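PDB 1RP3: RNA polymerase sigma factor SIGMA-28 (FliA), which probably directs RNA polymerase to flagellar promoters and is held in an inactive conformation by the anti-sigma factor FlgM. Local coordinates for residues L22-A27 with A70-R75; N31-L36 with R43-Y48; E149-F154 with E179-A184; L194-I199 with A225-R230. All coordinates share one frame; numbering follows the deposited sequence.

In the fold
The chain has helices and loops but no strand, and the contacts sample three sigma-70 regions. Contacts 1 and 2 both use helix 7-33 in region 2, with centres 12 Å apart; they pair it with helix 66-85 and helix 42-58, and contact 2 falls in the chain between the two halves of contact 1. Contact 3 follows, joining helix 129-158 of region 3 to helix 167-185, and contact 4 comes last, in region 4. The centres of contacts 1 and 4 lie 25 Å apart, on opposite sides of the chain's centre. Contacts 2 and 4 nevertheless touch through His35 and Ile199, so regions 2 and 4 pack together, consistent with a compact, inactive sigma factor.

Contact 1. Residues L22-A27 with A70-R75; sequences LPLVKA and AYIKLR
Leu24 and Lys73 bring the two helical segments closest, with CA atoms 7.4 Å apart, and no hydrogen bond passes between the backbones. The first helix is kinked around Pro23, whose ring nitrogen has no hydrogen to give to the preceding turn. Leu24, just after it, carries the contact. Its side chain is directed at the other helix, with CG anti to the backbone nitrogen (chi1 -177°), and one branch does the touching. That branch, CD2, lies 4.2 Å from Lys73 CB, at the root of the lysine, and 4.4 Å from Ile72 CG2. The rest of each partner heads elsewhere. Ile72 offers its short branch to Leu24 while its longer arm leads away, and the residue also packs on Leu53 and Leu60. Lys73 lends its aliphatic base, and its amine has a long, weak ion pair with the C-terminal carboxylate of Thr88 of FlgM. Within the second helix Arg75, one turn after Tyr71, folds back on it. Arg75 CG sits 3.6 Å above the tyrosine ring plane, toward its rim, and Arg75 NH1 donates to Tyr71 OH at 2.9 Å with an N-H...O angle of 149°. The hydroxyl is tilted 16° from the guanidinium plane; the arginine thus touches the ring with a methylene and its hydroxyl with an N-H. Val25 and Ile72 each reach Leu53 of helix 42-58, which thus contacts both partners. Apolar packing of three helices in this way belongs to the helical bundle of sigma-70 region 2.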
loop_
_atom_site.group_PDB
_atom_site.type_symbol
_atom_site.label_atom_id
_atom_site.label_comp_id
_atom_site.label_asym_id
_atom_site.label_seq_id
_atom_site.Cartn_x
_atom_site.Cartn_y
_atom_site.Cartn_z
ATOM N N LEU A 22 -8.373 -0.816 -15.042
ATOM C CA LEU A 22 -9.157 -0.322 -13.909
ATOM C C LEU A 22 -9.169 -1.348 -12.723
ATOM O O LEU A 22 -9.144 -0.960 -11.558
ATOM C CB LEU A 22 -10.587 0.017 -14.347
ATOM C CG LEU A 22 -11.013 1.441 -14.746
ATOM C CD1 LEU A 22 -10.135 2.494 -14.105
ATOM C CD2 LEU A 22 -10.978 1.588 -16.229
ATOM N N PRO A 23 -9.249 -2.664 -13.010
ATOM C CA PRO A 23 -9.248 -3.636 -11.905
ATOM C C PRO A 23 -7.946 -3.560 -11.123
ATOM O O PRO A 23 -7.920 -3.810 -9.916
ATOM C CB PRO A 23 -9.356 -4.979 -12.628
ATOM C CG PRO A 23 -10.151 -4.635 -13.828
ATOM C CD PRO A 23 -9.536 -3.340 -14.287
ATOM N N LEU A 24 -6.866 -3.216 -11.824
ATOM C CA LEU A 24 -5.560 -3.075 -11.204
ATOM C C LEU A 24 -5.569 -1.893 -10.220
ATOM O O LEU A 24 -5.047 -2.005 -9.110
ATOM C CB LEU A 24 -4.470 -2.914 -12.266
ATOM C CG LEU A 24 -3.044 -2.819 -11.728
ATOM C CD1 LEU A 24 -2.727 -4.000 -10.803
ATOM C CD2 LEU A 24 -2.070 -2.764 -12.888
ATOM N N VAL A 25 -6.197 -0.783 -10.597
ATOM C CA VAL A 25 -6.279 0.362 -9.700
ATOM C C VAL A 25 -7.056 -0.004 -8.422
ATOM O O VAL A 25 -6.718 0.446 -7.320
ATOM C CB VAL A 25 -6.986 1.555 -10.362
ATOM C CG1 VAL A 25 -7.079 2.713 -9.376
ATOM C CG2 VAL A 25 -6.249 1.990 -11.638
ATOM N N LYS A 26 -8.090 -0.828 -8.578
ATOM C CA LYS A 26 -8.925 -1.251 -7.461
ATOM C C LYS A 26 -8.067 -2.085 -6.525
ATOM O O LYS A 26 -7.998 -1.818 -5.326
ATOM C CB LYS A 26 -10.088 -2.106 -7.980
ATOM C CG LYS A 26 -11.365 -2.122 -7.150
ATOM C CD LYS A 26 -11.128 -2.262 -5.675
ATOM C CE LYS A 26 -12.287 -2.959 -4.978
ATOM N NZ LYS A 26 -12.344 -4.432 -5.277
ATOM N N ALA A 27 -7.388 -3.079 -7.091
ATOM C CA ALA A 27 -6.543 -3.976 -6.321
ATOM C C ALA A 27 -5.471 -3.248 -5.507
ATOM O O ALA A 27 -5.277 -3.522 -4.320
ATOM C CB ALA A 27 -5.924 -4.973 -7.238
ATOM N N ALA A 70 3.913 -3.408 -15.655
ATOM C CA ALA A 70 4.768 -3.054 -14.519
ATOM C C ALA A 70 4.901 -1.535 -14.429
ATOM O O ALA A 70 4.900 -0.954 -13.337
ATOM C CB ALA A 70 6.128 -3.710 -14.653
ATOM N N TYR A 71 4.925 -0.886 -15.584
ATOM C CA TYR A 71 5.019 0.562 -15.598
ATOM C C TYR A 71 3.692 1.172 -15.117
ATOM O O TYR A 71 3.684 2.106 -14.309
ATOM C CB TYR A 71 5.362 1.075 -17.004
ATOM C CG TYR A 71 5.485 2.581 -17.064
ATOM C CD1 TYR A 71 6.515 3.231 -16.382
ATOM C CD2 TYR A 71 4.556 3.359 -17.767
ATOM C CE1 TYR A 71 6.628 4.601 -16.383
ATOM C CE2 TYR A 71 4.656 4.746 -17.779
ATOM C CZ TYR A 71 5.702 5.361 -17.077
ATOM O OH TYR A 71 5.821 6.740 -17.048
ATOM N N ILE A 72 2.582 0.656 -15.648
ATOM C CA ILE A 72 1.237 1.118 -15.289
ATOM C C ILE A 72 1.091 1.014 -13.771
ATOM O O ILE A 72 0.690 1.964 -13.103
ATOM C CB ILE A 72 0.107 0.220 -15.910
ATOM C CG1 ILE A 72 0.198 0.129 -17.440
ATOM C CG2 ILE A 72 -1.253 0.704 -15.448
ATOM C CD1 ILE A 72 0.128 1.415 -18.138
ATOM N N LYS A 73 1.448 -0.150 -13.239
ATOM C CA LYS A 73 1.346 -0.401 -11.810
ATOM C C LYS A 73 2.152 0.600 -11.006
ATOM O O LYS A 73 1.695 1.119 -9.991
ATOM C CB LYS A 73 1.809 -1.816 -11.472
ATOM C CG LYS A 73 1.476 -2.213 -10.050
ATOM C CD LYS A 73 2.519 -3.139 -9.447
ATOM C CE LYS A 73 2.591 -4.476 -10.165
ATOM N NZ LYS A 73 3.708 -5.303 -9.622
ATOM N N LEU A 74 3.332 0.917 -11.508
ATOM C CA LEU A 74 4.211 1.848 -10.836
ATOM C C LEU A 74 3.631 3.266 -10.790
ATOM O O LEU A 74 3.690 3.933 -9.747
ATOM C CB LEU A 74 5.566 1.831 -11.531
ATOM C CG LEU A 74 6.657 2.732 -10.972
ATOM C CD1 LEU A 74 6.978 2.339 -9.525
ATOM C CD2 LEU A 74 7.877 2.602 -11.859
ATOM N N ARG A 75 3.066 3.725 -11.905
ATOM C CA ARG A 75 2.478 5.064 -11.952
ATOM C C ARG A 75 1.230 5.193 -11.082
ATOM O O ARG A 75 0.994 6.241 -10.484
ATOM C CB ARG A 75 2.167 5.479 -13.392
ATOM C CG ARG A 75 3.395 5.559 -14.310
ATOM C CD ARG A 75 4.324 6.690 -13.912
ATOM N NE ARG A 75 3.626 7.969 -13.766
ATOM C CZ ARG A 75 3.363 8.814 -14.767
ATOM N NH1 ARG A 75 3.738 8.534 -16.015
ATOM N NH2 ARG A 75 2.705 9.943 -14.524
#

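Contact 2. Residues N31-L36 with R43-Y48; sequences NIKKHL and RDLISY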
loop_
_atom_site.group_PDB
_atom_site.type_symbol
_atom_site.label_atom_id
_atom_site.label_comp_id
_atom_site.label_asym_id
_atom_site.label_seq_id
_atom_site.Cartn_x
_atom_site.Cartn_y
_atom_site.Cartn_z
ATOM N N ASN A 31 -5.271 -2.762 -1.404
ATOM C CA ASN A 31 -4.083 -3.210 -0.694
ATOM C C ASN A 31 -3.454 -2.113 0.152
ATOM O O ASN A 31 -2.986 -2.367 1.270
ATOM C CB ASN A 31 -3.066 -3.796 -1.662
ATOM C CG ASN A 31 -1.932 -4.477 -0.951
ATOM O OD1 ASN A 31 -0.782 -4.068 -1.081
ATOM N ND2 ASN A 31 -2.246 -5.506 -0.164
ATOM N N ILE A 32 -3.473 -0.889 -0.369
ATOM C CA ILE A 32 -2.930 0.247 0.358
ATOM C C ILE A 32 -3.886 0.581 1.502
ATOM O O ILE A 32 -3.445 0.913 2.599
ATOM C CB ILE A 32 -2.709 1.461 -0.584
ATOM C CG1 ILE A 32 -1.566 1.158 -1.549
ATOM C CG2 ILE A 32 -2.379 2.715 0.186
ATOM C CD1 ILE A 32 -1.399 2.197 -2.641
ATOM N N LYS A 33 -5.187 0.411 1.264
ATOM C CA LYS A 33 -6.203 0.684 2.287
ATOM C C LYS A 33 -5.997 -0.128 3.564
ATOM O O LYS A 33 -6.405 0.290 4.645
ATOM C CB LYS A 33 -7.612 0.438 1.742
ATOM C CG LYS A 33 -8.288 1.677 1.188
ATOM C CD LYS A 33 -8.720 2.625 2.292
ATOM C CE LYS A 33 -9.858 2.046 3.121
ATOM N NZ LYS A 33 -10.218 2.915 4.290
ATOM N N LYS A 34 -5.351 -1.279 3.452
ATOM C CA LYS A 34 -5.111 -2.111 4.630
ATOM C C LYS A 34 -4.159 -1.466 5.641
ATOM O O LYS A 34 -4.099 -1.878 6.802
ATOM C CB LYS A 34 -4.560 -3.472 4.224
ATOM C CG LYS A 34 -5.522 -4.339 3.438
ATOM C CD LYS A 34 -4.811 -5.616 2.997
ATOM C CE LYS A 34 -5.771 -6.616 2.380
ATOM N NZ LYS A 34 -5.069 -7.880 2.049
ATOM N N HIS A 35 -3.440 -0.436 5.203
ATOM C CA HIS A 35 -2.478 0.254 6.055
ATOM C C HIS A 35 -2.908 1.676 6.384
ATOM O O HIS A 35 -2.149 2.436 6.977
ATOM C CB HIS A 35 -1.130 0.332 5.346
ATOM C CG HIS A 35 -0.631 -0.991 4.848
ATOM N ND1 HIS A 35 0.395 -1.665 5.468
ATOM C CD2 HIS A 35 -1.003 -1.735 3.791
ATOM C CE1 HIS A 35 0.637 -2.782 4.800
ATOM N NE2 HIS A 35 -0.191 -2.856 3.784
ATOM N N LEU A 36 -4.088 2.062 5.925
ATOM C CA LEU A 36 -4.568 3.405 6.154
ATOM C C LEU A 36 -5.647 3.482 7.224
ATOM O O LEU A 36 -6.264 2.484 7.583
ATOM C CB LEU A 36 -5.105 3.975 4.839
ATOM C CG LEU A 36 -4.087 4.453 3.796
ATOM C CD1 LEU A 36 -4.766 4.610 2.419
ATOM C CD2 LEU A 36 -3.452 5.771 4.283
ATOM N N ARG A 43 -12.421 5.596 -2.495
ATOM C CA ARG A 43 -12.798 6.235 -3.742
ATOM C C ARG A 43 -11.813 7.351 -4.074
ATOM O O ARG A 43 -11.554 7.616 -5.246
ATOM C CB ARG A 43 -14.252 6.721 -3.678
ATOM C CG ARG A 43 -15.284 5.571 -3.633
ATOM C CD ARG A 43 -16.723 6.090 -3.429
ATOM N NE ARG A 43 -16.837 6.970 -2.261
ATOM C CZ ARG A 43 -17.881 7.755 -2.003
ATOM N NH1 ARG A 43 -18.929 7.779 -2.815
ATOM N NH2 ARG A 43 -17.843 8.577 -0.970
ATOM N N ASP A 44 -11.221 7.964 -3.053
ATOM C CA ASP A 44 -10.223 9.014 -3.280
ATOM C C ASP A 44 -8.964 8.381 -3.874
ATOM O O ASP A 44 -8.425 8.863 -4.888
ATOM C CB ASP A 44 -9.878 9.754 -1.983
ATOM C CG ASP A 44 -10.936 10.769 -1.588
ATOM O OD1 ASP A 44 -11.633 11.311 -2.486
ATOM O OD2 ASP A 44 -11.063 11.040 -0.373
ATOM N N LEU A 45 -8.554 7.261 -3.274
ATOM C CA LEU A 45 -7.384 6.514 -3.712
ATOM C C LEU A 45 -7.586 6.098 -5.158
ATOM O O LEU A 45 -6.730 6.330 -6.000
ATOM C CB LEU A 45 -7.193 5.263 -2.847
ATOM C CG LEU A 45 -6.511 5.328 -1.476
ATOM C CD1 LEU A 45 -6.460 6.705 -0.928
ATOM C CD2 LEU A 45 -7.249 4.435 -0.535
ATOM N N ILE A 46 -8.728 5.484 -5.443
ATOM C CA ILE A 46 -9.033 5.045 -6.795
ATOM C C ILE A 46 -9.037 6.231 -7.747
ATOM O O ILE A 46 -8.496 6.145 -8.850
ATOM C CB ILE A 46 -10.390 4.322 -6.860
ATOM C CG1 ILE A 46 -10.323 3.028 -6.054
ATOM C CG2 ILE A 46 -10.778 4.002 -8.325
ATOM C CD1 ILE A 46 -11.645 2.275 -6.026
ATOM N N SER A 47 -9.618 7.342 -7.304
ATOM C CA SER A 47 -9.680 8.543 -8.133
ATOM C C SER A 47 -8.306 8.953 -8.608
ATOM O O SER A 47 -8.075 9.036 -9.805
ATOM C CB SER A 47 -10.344 9.686 -7.387
ATOM O OG SER A 47 -11.717 9.422 -7.275
ATOM N N TYR A 48 -7.384 9.151 -7.670
ATOM C CA TYR A 48 -6.021 9.533 -8.011
ATOM C C TYR A 48 -5.333 8.421 -8.786
ATOM O O TYR A 48 -4.604 8.680 -9.732
ATOM C CB TYR A 48 -5.238 9.910 -6.750
ATOM C CG TYR A 48 -5.628 11.277 -6.223
ATOM C CD1 TYR A 48 -5.045 12.432 -6.744
ATOM C CD2 TYR A 48 -6.610 11.421 -5.233
ATOM C CE1 TYR A 48 -5.430 13.698 -6.300
ATOM C CE2 TYR A 48 -7.008 12.683 -4.784
ATOM C CZ TYR A 48 -6.412 13.813 -5.317
ATOM O OH TYR A 48 -6.765 15.062 -4.848
#
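Lys33 and Leu45 set their side chains at about a right angle, the lysine's aliphatic part running across one methyl of the leucine. That methyl, Leu45 CD2, is 3.4 Å from Lys33 CG, tighter than usual for two carbons, and 3.7 Å from Lys33 CD. The lysine chain bends at chi2 and chi3, so its methylenes turn past the leucine while NZ goes on to a hydrogen bond with the carbonyl oxygen of Val40. Val40 also packs on Leu45. Leu36 approaches differently: it reaches tip to tip, its CD1 lying 3.9 Å from Leu45 CD2. One methyl thus takes both ends of the type I beta turn Lys33-Leu36, packing it on helix 42-58 in sigma-70 region 2. At the start of the second segment Arg43 O accepts twice, from Ser47 N and, at 2.7 Å, from Ser47 OG, the two donors coming from opposite faces of the carbonyl plane. Leu36 also meets Phe141 of helix 129-158, carrying the packing beyond region 2. Across the two segments the contact is wholly apolar, with no hydrogen bond: the lysine is used here as a hydrocarbon, while its amine is hydrogen-bonded to a backbone carbonyl.

Contact 3. Residues E149-F154 with E179-A184; sequences EVFRDF and EKVKEA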
loop_
_atom_site.group_PDB
_atom_site.type_symbol
_atom_site.label_atom_id
_atom_site.label_comp_id
_atom_site.label_asym_id
_atom_site.label_seq_id
_atom_site.Cartn_x
_atom_site.Cartn_y
_atom_site.Cartn_z
ATOM N N GLU A 149 9.386 6.638 -0.206
ATOM C CA GLU A 149 10.284 7.626 -0.799
ATOM C C GLU A 149 11.578 6.960 -1.256
ATOM O O GLU A 149 12.114 7.294 -2.310
ATOM C CB GLU A 149 10.618 8.726 0.205
ATOM C CG GLU A 149 9.643 9.884 0.210
ATOM C CD GLU A 149 9.999 10.943 1.238
ATOM O OE1 GLU A 149 11.143 10.920 1.746
ATOM O OE2 GLU A 149 9.136 11.796 1.541
ATOM N N VAL A 150 12.056 6.006 -0.460
ATOM C CA VAL A 150 13.275 5.279 -0.769
ATOM C C VAL A 150 13.066 4.391 -1.988
ATOM O O VAL A 150 13.822 4.463 -2.965
ATOM C CB VAL A 150 13.745 4.441 0.441
ATOM C CG1 VAL A 150 14.970 3.608 0.075
ATOM C CG2 VAL A 150 14.045 5.363 1.627
ATOM N N PHE A 151 12.012 3.586 -1.946
ATOM C CA PHE A 151 11.687 2.707 -3.058
ATOM C C PHE A 151 11.413 3.469 -4.344
ATOM O O PHE A 151 11.637 2.943 -5.429
ATOM C CB PHE A 151 10.494 1.822 -2.718
ATOM C CG PHE A 151 10.855 0.594 -1.969
ATOM C CD1 PHE A 151 11.229 -0.557 -2.648
ATOM C CD2 PHE A 151 10.844 0.586 -0.584
ATOM C CE1 PHE A 151 11.569 -1.705 -1.954
ATOM C CE2 PHE A 151 11.183 -0.556 0.117
ATOM C CZ PHE A 151 11.553 -1.703 -0.569
ATOM N N ARG A 152 10.880 4.684 -4.224
ATOM C CA ARG A 152 10.603 5.501 -5.405
ATOM C C ARG A 152 11.912 6.000 -6.020
ATOM O O ARG A 152 12.022 6.136 -7.241
ATOM C CB ARG A 152 9.696 6.690 -5.085
ATOM C CG ARG A 152 9.233 7.391 -6.350
ATOM C CD ARG A 152 8.350 8.585 -6.082
ATOM N NE ARG A 152 7.104 8.211 -5.426
ATOM C CZ ARG A 152 5.962 8.874 -5.550
ATOM N NH1 ARG A 152 5.882 9.949 -6.325
ATOM N NH2 ARG A 152 4.918 8.498 -4.828
ATOM N N ASP A 153 12.890 6.297 -5.166
ATOM C CA ASP A 153 14.202 6.742 -5.626
ATOM C C ASP A 153 14.776 5.647 -6.530
ATOM O O ASP A 153 15.313 5.940 -7.596
ATOM C CB ASP A 153 15.152 6.987 -4.443
ATOM C CG ASP A 153 14.967 8.362 -3.801
ATOM O OD1 ASP A 153 14.568 9.321 -4.500
ATOM O OD2 ASP A 153 15.250 8.485 -2.583
ATOM N N PHE A 154 14.614 4.386 -6.126
ATOM C CA PHE A 154 15.113 3.268 -6.922
ATOM C C PHE A 154 14.346 3.179 -8.231
ATOM O O PHE A 154 14.950 3.113 -9.295
ATOM C CB PHE A 154 14.967 1.939 -6.177
ATOM C CG PHE A 154 15.712 1.875 -4.870
ATOM C CD1 PHE A 154 16.874 2.611 -4.666
ATOM C CD2 PHE A 154 15.252 1.056 -3.840
ATOM C CE1 PHE A 154 17.573 2.534 -3.454
ATOM C CE2 PHE A 154 15.941 0.970 -2.626
ATOM C CZ PHE A 154 17.105 1.712 -2.434
ATOM N N GLU A 179 18.439 -8.085 -3.656
ATOM C CA GLU A 179 19.563 -8.357 -2.762
ATOM C C GLU A 179 19.839 -7.197 -1.806
ATOM O O GLU A 179 20.278 -7.406 -0.676
ATOM C CB GLU A 179 20.830 -8.708 -3.557
ATOM C CG GLU A 179 20.713 -9.956 -4.448
ATOM C CD GLU A 179 20.334 -11.234 -3.688
ATOM O OE1 GLU A 179 20.821 -11.435 -2.548
ATOM O OE2 GLU A 179 19.557 -12.048 -4.243
ATOM N N LYS A 180 19.573 -5.977 -2.261
ATOM C CA LYS A 180 19.785 -4.792 -1.441
ATOM C C LYS A 180 18.753 -4.763 -0.312
ATOM O O LYS A 180 19.050 -4.329 0.803
ATOM C CB LYS A 180 19.661 -3.533 -2.294
ATOM C CG LYS A 180 20.241 -2.277 -1.656
ATOM C CD LYS A 180 19.929 -1.046 -2.499
ATOM C CE LYS A 180 20.418 -1.206 -3.936
ATOM N NZ LYS A 180 19.901 -0.121 -4.822
ATOM N N VAL A 181 17.541 -5.227 -0.618
ATOM C CA VAL A 181 16.459 -5.291 0.358
ATOM C C VAL A 181 16.697 -6.472 1.300
ATOM O O VAL A 181 16.409 -6.387 2.490
ATOM C CB VAL A 181 15.082 -5.471 -0.339
ATOM C CG1 VAL A 181 13.970 -5.635 0.694
ATOM C CG2 VAL A 181 14.787 -4.284 -1.232
ATOM N N LYS A 182 17.225 -7.568 0.757
ATOM C CA LYS A 182 17.512 -8.775 1.535
ATOM C C LYS A 182 18.566 -8.506 2.600
ATOM O O LYS A 182 18.540 -9.100 3.679
ATOM C CB LYS A 182 17.977 -9.906 0.616
ATOM C CG LYS A 182 18.290 -11.221 1.323
ATOM C CD LYS A 182 18.456 -12.365 0.328
ATOM C CE LYS A 182 17.180 -12.561 -0.479
ATOM N NZ LYS A 182 17.316 -13.598 -1.537
ATOM N N GLU A 183 19.496 -7.608 2.295
ATOM C CA GLU A 183 20.543 -7.267 3.241
ATOM C C GLU A 183 19.930 -6.568 4.449
ATOM O O GLU A 183 20.231 -6.915 5.588
ATOM C CB GLU A 183 21.604 -6.377 2.579
ATOM C CG GLU A 183 22.840 -6.094 3.457
ATOM C CD GLU A 183 23.560 -7.365 3.937
ATOM O OE1 GLU A 183 23.702 -8.331 3.147
ATOM O OE2 GLU A 183 23.985 -7.392 5.115
ATOM N N ALA A 184 19.043 -5.609 4.192
ATOM C CA ALA A 184 18.377 -4.857 5.253
ATOM C C ALA A 184 17.436 -5.732 6.082
ATOM O O ALA A 184 17.433 -5.662 7.308
ATOM C CB ALA A 184 17.619 -3.685 4.660
#
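Phe151 and Phe154 of helix 129-158 face Val181 and Lys180 of helix 167-185, the next helix in the chain; the two run in roughly opposite directions, as a helical hairpin. Their backbones stay well apart, Phe151 CA lying 9.9 Å from Val181 CA, so the phenylalanines and the lysine do most of the reaching. Before these, Val150 packs on Leu235 of helix 217-236. Phe151 then crosses Val181 at about a right angle, and its CE1 and CZ both lie 4.2 Å from Val181 CG2, which meets the ring obliquely. This ring also stacks on Phe87 of FlgM, while Val181 packs on Val80 of FlgM. Phe154 comes last and meets Lys180 from the opposite direction. The lysine sends CG directly opposite its own N (chi1 -163°) and bends at chi3, placing NZ over the ring face, 4.2 Å from its centroid and 25° off the normal: a cation-pi contact. Lys180 CD adds an apolar touch, 3.9 Å from Phe154 CZ. With an alanine in place of Phe154, the Lys180 ammonium would probably lose its aromatic partner and be free to swing. The other face of the Phe154 ring is covered by the backbone oxygen Val150 O, 3.7 Å above the plane over its centre.

Contact 4. Residues L194-I199 with A225-R230; sequences LVIQLI and AKALER
Gln197 NE2, next in sequence to the Ile196 that packs on Ala227, is hydrogen-bonded to two groups of FlgM, the hydroxyl of its Tyr72 and the backbone oxygen of its Glu73. The same amide accepts through OE1 from the backbone N of Ser75 of FlgM, so both the N and the O of the amide are held by the inhibitor. On the side turned to helix 217-236 the character changes to hydrocarbon. Ile196 points at that helix and folds over Ala227: with CG1 beside the backbone nitrogen (chi1 -68°) and a second turn of -61° at chi2, both CG1 and CD1 lie against one methyl. Ala227 CB is 3.5 Å from Ile196 CG1 and 3.6 Å from Ile196 CD1. The small alanine fits such a close approach, the CA atoms of Ile196 and Ala227 being 7.3 Å apart. Leu228 joins from beside it, its CD2 standing 4.2 Å from Ile196 CD1. Leu228 also packs on Tyr143 and Ile144 of helix 129-158, tying this corner to region 3. Helix 190-201 is thus packed on the long helix 217-236 within the helix-turn-helix family domain of region 4, which in relatives reads promoter DNA. With three buried aliphatic side chains and no hydrogen bond between them, packing alone joins the two segments, whereas FlgM holds the Gln197 amide by hydrogen bonds.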
loop_
_atom_site.group_PDB
_atom_site.type_symbol
_atom_site.label_atom_id
_atom_site.label_comp_id
_atom_site.label_asym_id
_atom_site.label_seq_id
_atom_site.Cartn_x
_atom_site.Cartn_y
_atom_site.Cartn_z
ATOM N N LEU A 194 8.860 -11.192 11.825
ATOM C CA LEU A 194 7.628 -11.991 11.814
ATOM C C LEU A 194 6.410 -11.108 11.561
ATOM O O LEU A 194 5.506 -11.490 10.824
ATOM C CB LEU A 194 7.452 -12.741 13.145
ATOM C CG LEU A 194 6.081 -13.379 13.442
ATOM C CD1 LEU A 194 5.697 -14.406 12.379
ATOM C CD2 LEU A 194 6.090 -14.027 14.815
ATOM N N VAL A 195 6.381 -9.938 12.190
ATOM C CA VAL A 195 5.274 -9.014 12.014
ATOM C C VAL A 195 5.267 -8.493 10.581
ATOM O O VAL A 195 4.214 -8.413 9.952
ATOM C CB VAL A 195 5.367 -7.839 13.013
ATOM C CG1 VAL A 195 4.473 -6.675 12.578
ATOM C CG2 VAL A 195 4.979 -8.311 14.405
ATOM N N ILE A 196 6.446 -8.183 10.050
ATOM C CA ILE A 196 6.546 -7.676 8.691
ATOM C C ILE A 196 6.069 -8.717 7.690
ATOM O O ILE A 196 5.352 -8.387 6.744
ATOM C CB ILE A 196 7.981 -7.239 8.340
ATOM C CG1 ILE A 196 8.367 -5.999 9.143
ATOM C CG2 ILE A 196 8.088 -6.911 6.863
ATOM C CD1 ILE A 196 7.481 -4.792 8.877
ATOM N N GLN A 197 6.418 -9.979 7.923
ATOM C CA GLN A 197 6.009 -11.030 7.004
ATOM C C GLN A 197 4.494 -11.210 7.016
ATOM O O GLN A 197 3.869 -11.316 5.954
ATOM C CB GLN A 197 6.717 -12.354 7.322
ATOM C CG GLN A 197 6.406 -13.469 6.319
ATOM C CD GLN A 197 7.256 -14.727 6.524
ATOM O OE1 GLN A 197 8.494 -14.676 6.531
ATOM N NE2 GLN A 197 6.590 -15.866 6.655
ATOM N N LEU A 198 3.894 -11.220 8.206
ATOM C CA LEU A 198 2.449 -11.397 8.302
ATOM C C LEU A 198 1.692 -10.235 7.671
ATOM O O LEU A 198 0.613 -10.418 7.097
ATOM C CB LEU A 198 2.012 -11.576 9.758
ATOM C CG LEU A 198 2.321 -12.897 10.478
ATOM C CD1 LEU A 198 1.788 -12.828 11.891
ATOM C CD2 LEU A 198 1.712 -14.081 9.764
ATOM N N ILE A 199 2.281 -9.046 7.748
ATOM C CA ILE A 199 1.651 -7.857 7.204
ATOM C C ILE A 199 1.791 -7.685 5.702
ATOM O O ILE A 199 0.800 -7.454 5.014
ATOM C CB ILE A 199 2.149 -6.581 7.928
ATOM C CG1 ILE A 199 1.470 -6.487 9.298
ATOM C CG2 ILE A 199 1.854 -5.334 7.095
ATOM C CD1 ILE A 199 1.732 -5.218 10.063
ATOM N N ALA A 225 6.058 -0.182 13.109
ATOM C CA ALA A 225 6.711 1.120 12.990
ATOM C C ALA A 225 8.225 1.026 13.180
ATOM O O ALA A 225 8.986 1.651 12.435
ATOM C CB ALA A 225 6.118 2.100 13.984
ATOM N N LYS A 226 8.658 0.229 14.158
ATOM C CA LYS A 226 10.085 0.054 14.422
ATOM C C LYS A 226 10.743 -0.650 13.249
ATOM O O LYS A 226 11.770 -0.205 12.742
ATOM C CB LYS A 226 10.312 -0.724 15.715
ATOM N N ALA A 227 10.120 -1.719 12.776
ATOM C CA ALA A 227 10.662 -2.442 11.635
ATOM C C ALA A 227 10.746 -1.534 10.399
ATOM O O ALA A 227 11.759 -1.507 9.708
ATOM C CB ALA A 227 9.815 -3.648 11.341
ATOM N N LEU A 228 9.694 -0.755 10.157
ATOM C CA LEU A 228 9.661 0.140 9.006
ATOM C C LEU A 228 10.701 1.245 9.114
ATOM O O LEU A 228 11.268 1.655 8.103
ATOM C CB LEU A 228 8.255 0.723 8.794
ATOM C CG LEU A 228 7.183 -0.287 8.371
ATOM C CD1 LEU A 228 5.828 0.397 8.234
ATOM C CD2 LEU A 228 7.596 -0.957 7.076
ATOM N N GLU A 229 10.949 1.720 10.335
ATOM C CA GLU A 229 11.945 2.759 10.572
ATOM C C GLU A 229 13.327 2.196 10.276
ATOM O O GLU A 229 14.112 2.822 9.565
ATOM C CB GLU A 229 11.886 3.247 12.006
ATOM N N ARG A 230 13.616 1.003 10.798
ATOM C CA ARG A 230 14.910 0.379 10.557
ATOM C C ARG A 230 15.183 0.298 9.063
ATOM O O ARG A 230 16.166 0.858 8.574
ATOM C CB ARG A 230 14.978 -1.036 11.146
ATOM C CG ARG A 230 15.022 -1.115 12.655
ATOM C CD ARG A 230 15.702 -2.413 13.094
ATOM N NE ARG A 230 15.326 -2.833 14.447
ATOM C CZ ARG A 230 15.537 -2.122 15.553
ATOM N NH1 ARG A 230 16.133 -0.938 15.496
ATOM N NH2 ARG A 230 15.135 -2.593 16.726
#